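Local coordinates for catalytic domain of the nuclear inclusion protein A (nia) (Tobacco etch virus, PDB 1LVM) that cleaves proteins as a chymotrypsin-type cysteine protease of the virus, binding the peptide it cuts, and probably helps to process the viral polyprotein, at residues 57-62 with 76-81; 116-121 with 164-169; 145-150 with 186-191. The protein carries 1 engineered substitution. All coordinates share one frame; numbering follows the deposited sequence.

How the contacts relate
The chymotrypsin-type fold is built from two antiparallel beta domains, and the three contacts sample both. Contact 1 joins two loops of the domain that carries strand 62-67. Contacts 2 and 3 belong to the six-stranded barrel, their centres 14 Å apart, and they meet where I117 CD1 lies 3.4 Å from F187 CE2. Contact 1 stands apart, its centre 31 Å from that of contact 2, on the opposite side of the chain's centre, and 26 Å from that of contact 3. The bound peptide product touches contacts 1 and 3: T79 packs on its backbone, whereas Y186 OH is hydrogen-bonded to an acidic side chain of the peptide.

Contact 1 (57-62 with 76-81); sequences RRNNGT and NTTTLQ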
loop_
_atom_site.group_PDB
_atom_site.type_symbol
_atom_site.label_atom_id
_atom_site.label_comp_id
_atom_site.label_asym_id
_atom_site.label_seq_id
_atom_site.Cartn_x
_atom_site.Cartn_y
_atom_site.Cartn_z
ATOM N N ARG A 57 8.236 10.788 5.403
ATOM C CA ARG A 57 9.195 10.985 6.500
ATOM C C ARG A 57 9.780 12.353 6.177
ATOM O O ARG A 57 10.031 13.162 7.067
ATOM C CB ARG A 57 10.295 9.893 6.439
ATOM C CG ARG A 57 11.533 10.101 7.349
ATOM C CD ARG A 57 11.150 10.461 8.752
ATOM N NE ARG A 57 12.360 10.791 9.528
ATOM C CZ ARG A 57 12.718 12.033 9.854
ATOM N NH1 ARG A 57 11.955 13.046 9.478
ATOM N NH2 ARG A 57 13.819 12.271 10.543
ATOM N N ARG A 58 9.978 12.621 4.886
ATOM C CA ARG A 58 10.480 13.909 4.433
ATOM C C ARG A 58 9.495 14.472 3.417
ATOM O O ARG A 58 8.806 13.721 2.750
ATOM C CB ARG A 58 11.849 13.717 3.768
ATOM C CG ARG A 58 12.888 13.423 4.870
ATOM C CD ARG A 58 14.270 13.057 4.390
ATOM N NE ARG A 58 14.818 12.044 5.300
ATOM C CZ ARG A 58 14.658 10.723 5.166
ATOM N NH1 ARG A 58 13.969 10.211 4.135
ATOM N NH2 ARG A 58 15.171 9.907 6.075
ATOM N N ASN A 59 9.422 15.782 3.276
ATOM C CA ASN A 59 8.530 16.356 2.281
ATOM C C ASN A 59 9.184 17.676 1.843
ATOM O O ASN A 59 8.787 18.760 2.277
ATOM C CB ASN A 59 7.144 16.542 2.889
ATOM C CG ASN A 59 6.074 16.935 1.821
ATOM O OD1 ASN A 59 6.400 17.298 0.697
ATOM N ND2 ASN A 59 4.824 16.920 2.207
ATOM N N ASN A 60 10.196 17.578 0.974
ATOM C CA ASN A 60 10.955 18.778 0.616
ATOM C C ASN A 60 11.727 18.516 -0.676
ATOM O O ASN A 60 12.860 18.972 -0.840
ATOM C CB ASN A 60 11.895 19.078 1.816
ATOM C CG ASN A 60 12.666 20.362 1.647
ATOM O OD1 ASN A 60 12.093 21.331 1.211
ATOM N ND2 ASN A 60 13.986 20.350 1.947
ATOM N N GLY A 61 11.127 17.749 -1.583
ATOM C CA GLY A 61 11.842 17.390 -2.804
ATOM C C GLY A 61 10.906 17.050 -3.908
ATOM O O GLY A 61 9.936 17.791 -4.125
ATOM N N THR A 62 11.200 15.941 -4.601
ATOM C CA THR A 62 10.440 15.533 -5.767
ATOM C C THR A 62 9.797 14.157 -5.597
ATOM O O THR A 62 10.241 13.356 -4.810
ATOM C CB THR A 62 11.343 15.453 -7.032
ATOM O OG1 THR A 62 12.338 14.403 -6.869
ATOM C CG2 THR A 62 12.067 16.803 -7.246
ATOM N N ASN A 76 7.710 19.539 -6.930
ATOM C CA ASN A 76 7.796 19.974 -5.544
ATOM C C ASN A 76 6.726 19.238 -4.728
ATOM O O ASN A 76 5.540 19.508 -4.811
ATOM C CB ASN A 76 7.598 21.512 -5.509
ATOM C CG ASN A 76 7.753 22.082 -4.127
ATOM O OD1 ASN A 76 7.697 21.366 -3.155
ATOM N ND2 ASN A 76 7.932 23.400 -4.034
ATOM N N THR A 77 7.182 18.290 -3.921
ATOM C CA THR A 77 6.253 17.521 -3.148
ATOM C C THR A 77 5.372 18.280 -2.206
ATOM O O THR A 77 4.316 17.814 -1.884
ATOM C CB THR A 77 6.951 16.442 -2.342
ATOM O OG1 THR A 77 8.022 16.999 -1.608
ATOM C CG2 THR A 77 7.602 15.351 -3.314
ATOM N N THR A 78 5.812 19.456 -1.774
ATOM C CA THR A 78 5.023 20.213 -0.832
ATOM C C THR A 78 3.743 20.712 -1.419
ATOM O O THR A 78 2.879 21.190 -0.673
ATOM C CB THR A 78 5.832 21.412 -0.273
ATOM O OG1 THR A 78 6.004 22.400 -1.300
ATOM C CG2 THR A 78 7.209 20.949 0.168
ATOM N N THR A 79 3.616 20.629 -2.749
ATOM C CA THR A 79 2.387 21.070 -3.419
ATOM C C THR A 79 1.321 19.974 -3.462
ATOM O O THR A 79 0.146 20.208 -3.788
ATOM C CB THR A 79 2.680 21.511 -4.895
ATOM O OG1 THR A 79 3.055 20.368 -5.702
ATOM C CG2 THR A 79 3.850 22.494 -4.884
ATOM N N LEU A 80 1.712 18.756 -3.117
ATOM C CA LEU A 80 0.749 17.679 -3.194
ATOM C C LEU A 80 -0.291 17.675 -2.048
ATOM O O LEU A 80 0.109 17.666 -0.890
ATOM C CB LEU A 80 1.566 16.357 -3.131
ATOM C CG LEU A 80 1.786 15.296 -4.214
ATOM C CD1 LEU A 80 1.423 15.808 -5.573
ATOM C CD2 LEU A 80 3.204 14.708 -4.121
ATOM N N GLN A 81 -1.581 17.625 -2.360
ATOM C CA GLN A 81 -2.588 17.467 -1.338
ATOM C C GLN A 81 -2.550 16.040 -0.751
ATOM O O GLN A 81 -2.386 15.033 -1.467
ATOM C CB GLN A 81 -3.975 17.817 -1.910
ATOM C CG GLN A 81 -4.048 19.355 -2.061
ATOM C CD GLN A 81 -5.464 19.791 -2.234
ATOM O OE1 GLN A 81 -6.119 19.447 -3.219
ATOM N NE2 GLN A 81 -5.975 20.520 -1.254
HETATM O O HOH W 1 2.564 17.702 0.352
HETATM O O HOH W 2 10.199 15.156 -0.210
HETATM O O HOH W 3 10.460 22.288 -1.583
#
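The hydroxyl of T77 illustrates how one small polar group can tie two loops together. T77 OG1 donates to N59 OD1 at 2.8 Å and accepts from G61 N at 3.2 Å, while water 2 donates to it as well and takes the N-H of N60. The first torsion of T77 (chi1 51°) places OG1 between its own backbone N and carbonyl carbon, turned to residues 59-61; the methyl T77 CG2 meanwhile lies 3.4 Å from T62 C. Backbone atoms add a nearly straight bond, T77 N to G61 O at 2.8 Å with an N-H...O angle of 167°, and the same carbonyl oxygen receives a CA-H...O contact from N76.

N59 uses both ends of its amide. With CG anti to the backbone N, the side chain slides past that of T77, and the hydroxyl donor sits only 20° out of the OD1 carbonyl plane. ND2 gives one hydrogen bond to W210 O and another to water 1, which in turn donates to T77 O and L80 O.

N76 organises the loop it begins. N76 OD1 accepts T78 N at 3.0 Å, an Asx turn, and T78 OG1 at 2.7 Å, both from the same face of the amide. Its backbone O accepts T79 N and T79 OG1, so N76 fixes the start of the 3-10 segment 77-79 through both its side chain and its backbone O. The methyl CG2 of T78 rests 3.4 Å from N59 O.

Because the T77 proton is committed to N59, its oxygen is left to act as acceptor for the G61 amide and water 2; this division of roles implies a well-defined hydroxyl orientation and a joint between the loops that rests on polar bonds more than on apolar burial.

Contact 2 (116-121 with 164-169); sequences RICLVT and VSTRDG
Segment 116-121, on strand 116-123, pairs antiparallel with the end of strand 162-165; from end to end the touching parts, 116-120 and 164-167, run 141° apart. Together the two strands close the six-stranded barrel of the chymotrypsin-type fold: they are the first and last in its order. The principle of a closed sheet is seen here at its seam. C118 and V164 form a hydrogen-bonded pair, C118 N to V164 O and V164 N to C118 O, each 2.8 Å. I117 and S165 follow as a non-hydrogen-bonded pair, and the CA of I117 comes 3.1 Å from V164 O in a CA-H...O contact. A third bond, T166 N to R116 O at 3.1 Å, extends the pairing just as segment 164-169 leaves the sheet for a turn, which G169 N closes on S165 O.

Side chains divide between the two faces. C118 and V164 share one, where V120 CG2 meets V164 CG2 methyl to methyl at 3.6 Å. Both valines have CG1 anti to the backbone N (chi1 175° for V120), which brings the two CG2 branches together; I22 of helix 20-23 packs over them. The thiol of C118 contributes looser apolar contact with V164 and T166. I117 and S165 occupy the other face, I117 leaning on L163.

At the start of segment 116-121, R116 is exposed, and its CB lies 3.5 Å from T166 OG1. S165 OG lies 2.7 Å from water 4, with E115 OE1 as a second polar partner, and water 4 donates to R116 O at 2.6 Å.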
loop_
_atom_site.group_PDB
_atom_site.type_symbol
_atom_site.label_atom_id
_atom_site.label_comp_id
_atom_site.label_asym_id
_atom_site.label_seq_id
_atom_site.Cartn_x
_atom_site.Cartn_y
_atom_site.Cartn_z
ATOM N N ARG A 116 -7.794 -15.793 4.270
ATOM C CA ARG A 116 -6.673 -16.018 3.380
ATOM C C ARG A 116 -6.400 -14.825 2.454
ATOM O O ARG A 116 -7.322 -14.358 1.796
ATOM C CB ARG A 116 -6.930 -17.247 2.477
ATOM C CG ARG A 116 -7.106 -18.560 3.311
ATOM C CD ARG A 116 -7.565 -19.723 2.402
ATOM N NE ARG A 116 -6.508 -20.157 1.476
ATOM C CZ ARG A 116 -5.489 -20.962 1.786
ATOM N NH1 ARG A 116 -5.358 -21.462 3.021
ATOM N NH2 ARG A 116 -4.576 -21.262 0.860
ATOM N N ILE A 117 -5.154 -14.357 2.439
ATOM C CA ILE A 117 -4.779 -13.220 1.620
ATOM C C ILE A 117 -3.536 -13.511 0.824
ATOM O O ILE A 117 -2.783 -14.449 1.159
ATOM C CB ILE A 117 -4.541 -11.962 2.503
ATOM C CG1 ILE A 117 -3.400 -12.208 3.526
ATOM C CG2 ILE A 117 -5.853 -11.621 3.253
ATOM C CD1 ILE A 117 -3.083 -10.953 4.489
ATOM N N CYS A 118 -3.327 -12.748 -0.258
ATOM C CA CYS A 118 -2.088 -12.860 -0.999
ATOM C C CYS A 118 -1.628 -11.409 -1.249
ATOM O O CYS A 118 -2.354 -10.426 -1.053
ATOM C CB CYS A 118 -2.260 -13.630 -2.347
ATOM S SG CYS A 118 -3.462 -12.781 -3.462
ATOM N N LEU A 119 -0.380 -11.294 -1.598
ATOM C CA LEU A 119 0.227 -10.021 -1.853
ATOM C C LEU A 119 0.372 -9.859 -3.351
ATOM O O LEU A 119 0.947 -10.705 -4.034
ATOM C CB LEU A 119 1.603 -9.963 -1.195
ATOM C CG LEU A 119 2.369 -8.632 -1.302
ATOM C CD1 LEU A 119 1.721 -7.620 -0.426
ATOM C CD2 LEU A 119 3.793 -8.797 -0.841
ATOM N N VAL A 120 -0.081 -8.715 -3.842
ATOM C CA VAL A 120 -0.065 -8.425 -5.274
ATOM C C VAL A 120 0.836 -7.301 -5.610
ATOM O O VAL A 120 0.842 -6.303 -4.900
ATOM C CB VAL A 120 -1.516 -8.110 -5.755
ATOM C CG1 VAL A 120 -1.507 -7.665 -7.327
ATOM C CG2 VAL A 120 -2.334 -9.430 -5.580
ATOM N N THR A 121 1.646 -7.470 -6.652
ATOM C CA THR A 121 2.516 -6.412 -7.048
ATOM C C THR A 121 2.561 -6.308 -8.564
ATOM O O THR A 121 1.861 -7.008 -9.262
ATOM C CB THR A 121 3.935 -6.611 -6.434
ATOM O OG1 THR A 121 4.595 -7.772 -6.964
ATOM C CG2 THR A 121 3.817 -6.794 -4.928
ATOM N N VAL A 164 -4.542 -8.785 -0.701
ATOM C CA VAL A 164 -5.845 -9.044 -1.319
ATOM C C VAL A 164 -6.448 -10.365 -0.815
ATOM O O VAL A 164 -5.743 -11.375 -0.721
ATOM C CB VAL A 164 -5.660 -9.167 -2.900
ATOM C CG1 VAL A 164 -7.029 -9.200 -3.575
ATOM C CG2 VAL A 164 -4.855 -7.960 -3.451
ATOM N N SER A 165 -7.734 -10.312 -0.488
ATOM C CA SER A 165 -8.494 -11.477 -0.011
ATOM C C SER A 165 -8.690 -12.449 -1.185
ATOM O O SER A 165 -9.140 -12.040 -2.273
ATOM C CB SER A 165 -9.891 -11.013 0.400
ATOM O OG SER A 165 -10.740 -12.164 0.626
ATOM N N THR A 166 -8.375 -13.720 -1.000
ATOM C CA THR A 166 -8.581 -14.647 -2.121
ATOM C C THR A 166 -10.071 -14.966 -2.123
ATOM O O THR A 166 -10.609 -15.474 -3.100
ATOM C CB THR A 166 -7.708 -15.969 -1.970
ATOM O OG1 THR A 166 -8.122 -16.633 -0.762
ATOM C CG2 THR A 166 -6.213 -15.632 -1.859
ATOM N N ARG A 167 -10.766 -14.639 -1.039
ATOM C CA ARG A 167 -12.202 -14.924 -0.997
ATOM C C ARG A 167 -13.028 -14.032 -1.890
ATOM O O ARG A 167 -13.893 -14.538 -2.582
ATOM C CB ARG A 167 -12.791 -14.788 0.406
ATOM C CG ARG A 167 -14.202 -15.417 0.483
ATOM C CD ARG A 167 -14.793 -15.287 1.884
ATOM N NE ARG A 167 -14.740 -13.910 2.357
ATOM C CZ ARG A 167 -15.597 -12.949 2.005
ATOM N NH1 ARG A 167 -16.614 -13.189 1.174
ATOM N NH2 ARG A 167 -15.416 -11.725 2.464
ATOM N N ASP A 168 -12.769 -12.716 -1.918
ATOM C CA ASP A 168 -13.601 -11.862 -2.724
ATOM C C ASP A 168 -12.821 -10.878 -3.566
ATOM O O ASP A 168 -13.421 -10.052 -4.265
ATOM C CB ASP A 168 -14.635 -11.146 -1.807
ATOM C CG ASP A 168 -13.974 -10.234 -0.771
ATOM O OD1 ASP A 168 -12.732 -10.095 -0.811
ATOM O OD2 ASP A 168 -14.702 -9.692 0.085
ATOM N N GLY A 169 -11.488 -10.980 -3.549
ATOM C CA GLY A 169 -10.671 -10.084 -4.387
ATOM C C GLY A 169 -10.603 -8.630 -3.880
ATOM O O GLY A 169 -10.095 -7.757 -4.580
HETATM O O HOH W 4 -9.887 -14.277 2.116
#

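Contact 3 (145-150 with 186-191); sequences GIFWKH and YFTSVP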
loop_
_atom_site.group_PDB
_atom_site.type_symbol
_atom_site.label_atom_id
_atom_site.label_comp_id
_atom_site.label_asym_id
_atom_site.label_seq_id
_atom_site.Cartn_x
_atom_site.Cartn_y
_atom_site.Cartn_z
ATOM N N GLY A 145 -5.765 -3.878 15.930
ATOM C CA GLY A 145 -6.183 -4.052 14.542
ATOM C C GLY A 145 -5.581 -3.041 13.579
ATOM O O GLY A 145 -5.958 -3.023 12.399
ATOM N N ILE A 146 -4.653 -2.183 14.042
ATOM C CA ILE A 146 -4.045 -1.211 13.088
ATOM C C ILE A 146 -3.135 -1.977 12.134
ATOM O O ILE A 146 -3.284 -1.923 10.881
ATOM C CB ILE A 146 -3.248 -0.141 13.826
ATOM C CG1 ILE A 146 -4.214 0.643 14.713
ATOM C CG2 ILE A 146 -2.449 0.735 12.838
ATOM C CD1 ILE A 146 -5.361 1.208 13.993
ATOM N N PHE A 147 -2.165 -2.659 12.701
ATOM C CA PHE A 147 -1.316 -3.514 11.906
ATOM C C PHE A 147 -1.909 -4.929 12.019
ATOM O O PHE A 147 -2.461 -5.306 13.079
ATOM C CB PHE A 147 0.115 -3.563 12.451
ATOM C CG PHE A 147 0.906 -2.331 12.197
ATOM C CD1 PHE A 147 1.481 -2.108 10.942
ATOM C CD2 PHE A 147 1.130 -1.409 13.222
ATOM C CE1 PHE A 147 2.286 -0.983 10.711
ATOM C CE2 PHE A 147 1.910 -0.286 13.009
ATOM C CZ PHE A 147 2.500 -0.072 11.742
ATOM N N TRP A 148 -1.821 -5.682 10.920
ATOM C CA TRP A 148 -2.256 -7.111 10.869
ATOM C C TRP A 148 -1.045 -7.912 10.465
ATOM O O TRP A 148 -0.194 -7.454 9.723
ATOM C CB TRP A 148 -3.393 -7.351 9.880
ATOM C CG TRP A 148 -4.713 -6.986 10.444
ATOM C CD1 TRP A 148 -5.069 -5.773 10.983
ATOM C CD2 TRP A 148 -5.865 -7.836 10.550
ATOM N NE1 TRP A 148 -6.352 -5.824 11.409
ATOM C CE2 TRP A 148 -6.869 -7.079 11.156
ATOM C CE3 TRP A 148 -6.135 -9.181 10.188
ATOM C CZ2 TRP A 148 -8.126 -7.595 11.421
ATOM C CZ3 TRP A 148 -7.424 -9.708 10.452
ATOM C CH2 TRP A 148 -8.387 -8.909 11.059
ATOM N N LYS A 149 -0.936 -9.132 10.996
ATOM C CA LYS A 149 0.177 -10.010 10.684
ATOM C C LYS A 149 -0.056 -10.784 9.396
ATOM O O LYS A 149 -1.184 -11.193 9.089
ATOM C CB LYS A 149 0.323 -11.079 11.818
ATOM C CG LYS A 149 0.528 -10.531 13.284
ATOM C CD LYS A 149 0.656 -11.739 14.376
ATOM C CE LYS A 149 0.733 -11.335 15.878
ATOM N NZ LYS A 149 0.648 -12.542 16.861
ATOM N N HIS A 150 1.030 -11.042 8.675
ATOM C CA HIS A 150 0.908 -11.872 7.503
ATOM C C HIS A 150 2.225 -12.604 7.390
ATOM O O HIS A 150 3.224 -12.161 7.970
ATOM C CB HIS A 150 0.526 -11.051 6.226
ATOM C CG HIS A 150 1.677 -10.380 5.537
ATOM N ND1 HIS A 150 1.889 -9.009 5.600
ATOM C CD2 HIS A 150 2.674 -10.888 4.771
ATOM C CE1 HIS A 150 2.977 -8.707 4.899
ATOM N NE2 HIS A 150 3.471 -9.833 4.386
ATOM N N TYR A 186 3.991 -7.379 8.729
ATOM C CA TYR A 186 2.827 -6.639 9.141
ATOM C C TYR A 186 2.318 -5.705 8.028
ATOM O O TYR A 186 3.110 -5.043 7.372
ATOM C CB TYR A 186 3.180 -5.760 10.355
ATOM C CG TYR A 186 3.560 -6.595 11.629
ATOM C CD1 TYR A 186 4.874 -7.086 11.817
ATOM C CD2 TYR A 186 2.611 -6.883 12.582
ATOM C CE1 TYR A 186 5.199 -7.852 12.949
ATOM C CE2 TYR A 186 2.932 -7.669 13.733
ATOM C CZ TYR A 186 4.219 -8.137 13.900
ATOM O OH TYR A 186 4.505 -8.893 15.051
ATOM N N PHE A 187 0.999 -5.686 7.853
ATOM C CA PHE A 187 0.450 -4.737 6.894
ATOM C C PHE A 187 -0.471 -3.788 7.661
ATOM O O PHE A 187 -0.971 -4.083 8.756
ATOM C CB PHE A 187 -0.288 -5.476 5.730
ATOM C CG PHE A 187 -1.598 -6.155 6.086
ATOM C CD1 PHE A 187 -2.791 -5.483 6.080
ATOM C CD2 PHE A 187 -1.618 -7.568 6.339
ATOM C CE1 PHE A 187 -4.008 -6.183 6.309
ATOM C CE2 PHE A 187 -2.789 -8.260 6.557
ATOM C CZ PHE A 187 -4.006 -7.577 6.544
ATOM N N THR A 188 -0.692 -2.623 7.076
ATOM C CA THR A 188 -1.582 -1.671 7.672
ATOM C C THR A 188 -2.943 -1.962 7.085
ATOM O O THR A 188 -3.122 -1.998 5.852
ATOM C CB THR A 188 -1.149 -0.232 7.286
ATOM O OG1 THR A 188 0.147 0.026 7.855
ATOM C CG2 THR A 188 -2.159 0.784 7.755
ATOM N N SER A 189 -3.897 -2.231 7.966
ATOM C CA SER A 189 -5.238 -2.523 7.569
ATOM C C SER A 189 -6.020 -1.337 6.949
ATOM O O SER A 189 -5.807 -0.139 7.262
ATOM C CB SER A 189 -6.044 -3.056 8.769
ATOM O OG SER A 189 -6.154 -2.045 9.777
ATOM N N VAL A 190 -6.906 -1.683 6.023
ATOM C CA VAL A 190 -7.808 -0.703 5.431
ATOM C C VAL A 190 -8.714 -0.346 6.630
ATOM O O VAL A 190 -9.239 -1.270 7.295
ATOM C CB VAL A 190 -8.683 -1.385 4.323
ATOM C CG1 VAL A 190 -10.030 -0.607 4.100
ATOM C CG2 VAL A 190 -7.819 -1.482 3.001
ATOM N N PRO A 191 -8.930 0.972 6.899
ATOM C CA PRO A 191 -9.785 1.371 7.999
ATOM C C PRO A 191 -11.270 1.214 7.715
ATOM O O PRO A 191 -11.724 1.110 6.567
ATOM C CB PRO A 191 -9.407 2.837 8.245
ATOM C CG PRO A 191 -9.085 3.368 6.790
ATOM C CD PRO A 191 -8.445 2.137 6.091
#
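S189 shows how the end of a strand pair can be fastened by both main chain and side chain. S189 N points its hydrogen at I146 O (3.0 Å, N-H...O angle 171°), and its hydroxyl S189 OG faces two carbonyl oxygens, 2.8 Å from G145 O and 3.1 Å from I146 O. OG also takes a hydrogen bond from R88 NH2. W148 NE1 gives G145 O a weak hydrogen bond, G145 O lying at the edge of the indole, in its plane.

Further along, the antiparallel strands satisfy each other's backbone in the hydrogen-bonded pair W148 and F187: W148 N to F187 O and F187 N to W148 O, each 2.8 Å. K149 O accepts from T139 OG1. F187 has CG between its backbone N and carbonyl carbon (chi1 70°), which turns the ring under W148 CB; this methylene sits over one face, 3.6 Å from the ring centroid, a CH-pi contact. On the same sheet face, H150 ND1 reaches the edge of the F187 ring, 3.9 Å from F187 CD2; buried here, ND1 has no polar partner in the model, while NE2 makes a weak bond to I152 O.

On the face of F147, T188, K149 and Y186, two hydroxyls find partners outside the pair: T188 OG1 bonds to S176 OG, and Y186 OH to an acidic side chain of the bound peptide. The K149 and Y186 side chains lie side by side, K149 CG 3.8 Å from Y186 CE2.

Within the barrel the pair lies between strands 130-142 and 171-179, with T139 touching both W148 and F187, and V172 packing against F187.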